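Local structure of conserved hypothetical protein (Shewanella loihica, 2GPI) at residues I7-L12 with T24-G29. The protein is of unknown function, belongs to the DUF1488 family and may take part in transcriptional regulation of the shikimate pathway. Numbering follows the deposited sequence.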
loop_
_atom_site.group_PDB
_atom_site.type_symbol
_atom_site.label_atom_id
_atom_site.label_comp_id
_atom_site.label_asym_id
_atom_site.label_seq_id
_atom_site.Cartn_x
_atom_site.Cartn_y
_atom_site.Cartn_z
ATOM N N ILE A 7 -3.554 -6.930 -9.857
ATOM C CA ILE A 7 -2.834 -5.864 -10.538
ATOM C C ILE A 7 -2.783 -4.614 -9.660
ATOM O O ILE A 7 -3.793 -4.207 -9.087
ATOM C CB ILE A 7 -3.569 -5.489 -11.820
ATOM C CG1 ILE A 7 -3.644 -6.693 -12.787
ATOM C CG2 ILE A 7 -2.926 -4.248 -12.501
ATOM C CD1 ILE A 7 -4.592 -6.464 -14.030
ATOM N N PHE A 8 -1.617 -4.001 -9.568
ATOM C CA PHE A 8 -1.470 -2.735 -8.888
ATOM C C PHE A 8 -1.559 -1.608 -9.900
ATOM O O PHE A 8 -0.736 -1.496 -10.827
ATOM C CB PHE A 8 -0.184 -2.726 -8.082
ATOM C CG PHE A 8 -0.261 -3.680 -6.949
ATOM C CD1 PHE A 8 -0.780 -3.272 -5.736
ATOM C CD2 PHE A 8 0.037 -4.996 -7.125
ATOM C CE1 PHE A 8 -0.981 -4.180 -4.709
ATOM C CE2 PHE A 8 -0.112 -5.884 -6.080
ATOM C CZ PHE A 8 -0.631 -5.452 -4.866
ATOM N N THR A 9 -2.613 -0.820 -9.765
ATOM C CA THR A 9 -2.967 0.131 -10.797
ATOM C C THR A 9 -2.422 1.549 -10.607
ATOM O O THR A 9 -2.702 2.445 -11.437
ATOM C CB THR A 9 -4.498 0.138 -10.958
ATOM O OG1 THR A 9 -5.130 0.396 -9.691
ATOM C CG2 THR A 9 -5.015 -1.183 -11.543
ATOM N N GLU A 10 -1.627 1.755 -9.548
ATOM C CA GLU A 10 -0.806 2.960 -9.409
ATOM C C GLU A 10 -1.590 4.273 -9.324
ATOM O O GLU A 10 -1.129 5.313 -9.802
ATOM C CB GLU A 10 0.255 3.028 -10.520
ATOM C CG GLU A 10 1.183 1.793 -10.549
ATOM C CD GLU A 10 1.758 1.423 -9.181
ATOM O OE1 GLU A 10 2.517 2.227 -8.585
ATOM O OE2 GLU A 10 1.471 0.284 -8.698
ATOM N N GLN A 11 -2.778 4.199 -8.720
ATOM C CA GLN A 11 -3.492 5.392 -8.297
ATOM C C GLN A 11 -2.978 5.656 -6.884
ATOM O O GLN A 11 -3.338 4.970 -5.938
ATOM C CB GLN A 11 -5.014 5.161 -8.406
ATOM C CG GLN A 11 -5.471 4.856 -9.827
ATOM C CD GLN A 11 -6.962 4.600 -9.948
ATOM O OE1 GLN A 11 -7.725 4.856 -9.022
ATOM N NE2 GLN A 11 -7.384 4.103 -11.110
ATOM N N LEU A 12 -2.009 6.567 -6.794
ATOM C CA LEU A 12 -1.263 6.832 -5.553
ATOM C C LEU A 12 -1.666 8.197 -5.064
ATOM O O LEU A 12 -1.518 9.185 -5.792
ATOM C CB LEU A 12 0.246 6.748 -5.783
ATOM C CG LEU A 12 0.711 5.473 -6.516
ATOM C CD1 LEU A 12 2.185 5.588 -6.954
ATOM C CD2 LEU A 12 0.429 4.208 -5.746
ATOM N N THR A 24 -3.777 1.423 -5.028
ATOM C CA THR A 24 -4.868 0.619 -5.534
ATOM C C THR A 24 -4.398 -0.704 -6.156
ATOM O O THR A 24 -3.370 -0.778 -6.822
ATOM C CB THR A 24 -5.652 1.403 -6.600
ATOM O OG1 THR A 24 -4.723 1.917 -7.573
ATOM C CG2 THR A 24 -6.416 2.555 -5.971
ATOM N N ALA A 25 -5.143 -1.757 -5.865
ATOM C CA ALA A 25 -4.993 -3.039 -6.533
ATOM C C ALA A 25 -6.326 -3.335 -7.173
ATOM O O ALA A 25 -7.336 -2.724 -6.860
ATOM C CB ALA A 25 -4.645 -4.140 -5.550
ATOM N N GLN A 26 -6.339 -4.266 -8.109
ATOM C CA GLN A 26 -7.565 -4.636 -8.759
ATOM C C GLN A 26 -7.481 -6.101 -9.102
ATOM O O GLN A 26 -6.436 -6.589 -9.543
ATOM C CB GLN A 26 -7.670 -3.795 -10.021
ATOM C CG GLN A 26 -8.944 -3.822 -10.675
ATOM C CD GLN A 26 -8.959 -2.770 -11.769
ATOM O OE1 GLN A 26 -8.812 -1.567 -11.502
ATOM N NE2 GLN A 26 -9.116 -3.222 -13.003
ATOM N N GLN A 27 -8.598 -6.805 -8.966
ATOM C CA GLN A 27 -8.607 -8.184 -9.398
ATOM C C GLN A 27 -9.924 -8.431 -10.146
ATOM O O GLN A 27 -11.011 -8.159 -9.623
ATOM C CB GLN A 27 -8.352 -9.107 -8.192
ATOM C CG GLN A 27 -7.726 -10.496 -8.581
ATOM C CD GLN A 27 -8.775 -11.579 -8.811
ATOM O OE1 GLN A 27 -9.954 -11.369 -8.562
ATOM N NE2 GLN A 27 -8.330 -12.750 -9.243
ATOM N N GLN A 28 -9.817 -8.876 -11.396
ATOM C CA GLN A 28 -10.992 -9.199 -12.204
ATOM C C GLN A 28 -12.036 -8.091 -12.067
ATOM O O GLN A 28 -13.207 -8.361 -11.741
ATOM C CB GLN A 28 -11.533 -10.575 -11.813
ATOM C CG GLN A 28 -10.597 -11.719 -12.235
ATOM C CD GLN A 28 -11.035 -13.090 -11.708
ATOM O OE1 GLN A 28 -11.382 -13.241 -10.532
ATOM N NE2 GLN A 28 -11.009 -14.091 -12.579
ATOM N N GLY A 29 -11.587 -6.848 -12.248
ATOM C CA GLY A 29 -12.487 -5.706 -12.256
ATOM C C GLY A 29 -12.860 -5.064 -10.925
ATOM O O GLY A 29 -13.497 -4.014 -10.898
HETATM O O HOH W 1 -7.775 0.286 -9.787
HETATM O O HOH W 2 -1.138 0.846 -6.834
#
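The F8 ring meets the methyl of A25 obliquely: A25 CB sits 4.2 Å from the ring centroid in an off-centre CH-pi contact, with T24 O also at a slant, 3.8 Å from F8 CD1. Helix 63-75 covers this face of the sheet, F8 resting on E67, A70 and E71 and A25 on I74. A second flat group is the Q26 amide, whose side chain leaves the sheet on the same face as that of I7; its OE1 is 3.8 Å from T9 CG2 and accepts a hydrogen bond from a water that is also bonded to T9 OG1.

The backbones form a short antiparallel ladder. I7 and Q26 are a hydrogen-bonded pair, I7 N reaching Q26 O almost straight (177°) and Q26 N returning to I7 O at 2.7 Å, and F8 with A25 is the non-hydrogen-bonded pair beyond it. Past F8 the regular pairing breaks off, the chain turning at E10 before strand 13-15 takes up the same partner, strand 20-27. T24 bridges the interruption. Its carbonyl O takes T9 N from 42° above the carbonyl plane, and a second water, donating to that O, accepts from E10 N. With chi1 51° the T24 hydroxyl stands between backbone N and carbonyl carbon, where OG1 bonds T9 OG1 at 2.6 Å and receives the Q11 N-H at 3.2 Å. In one of the two Q11 conformers, T24 CG2 packs against Q11 CB, 3.8 Å away.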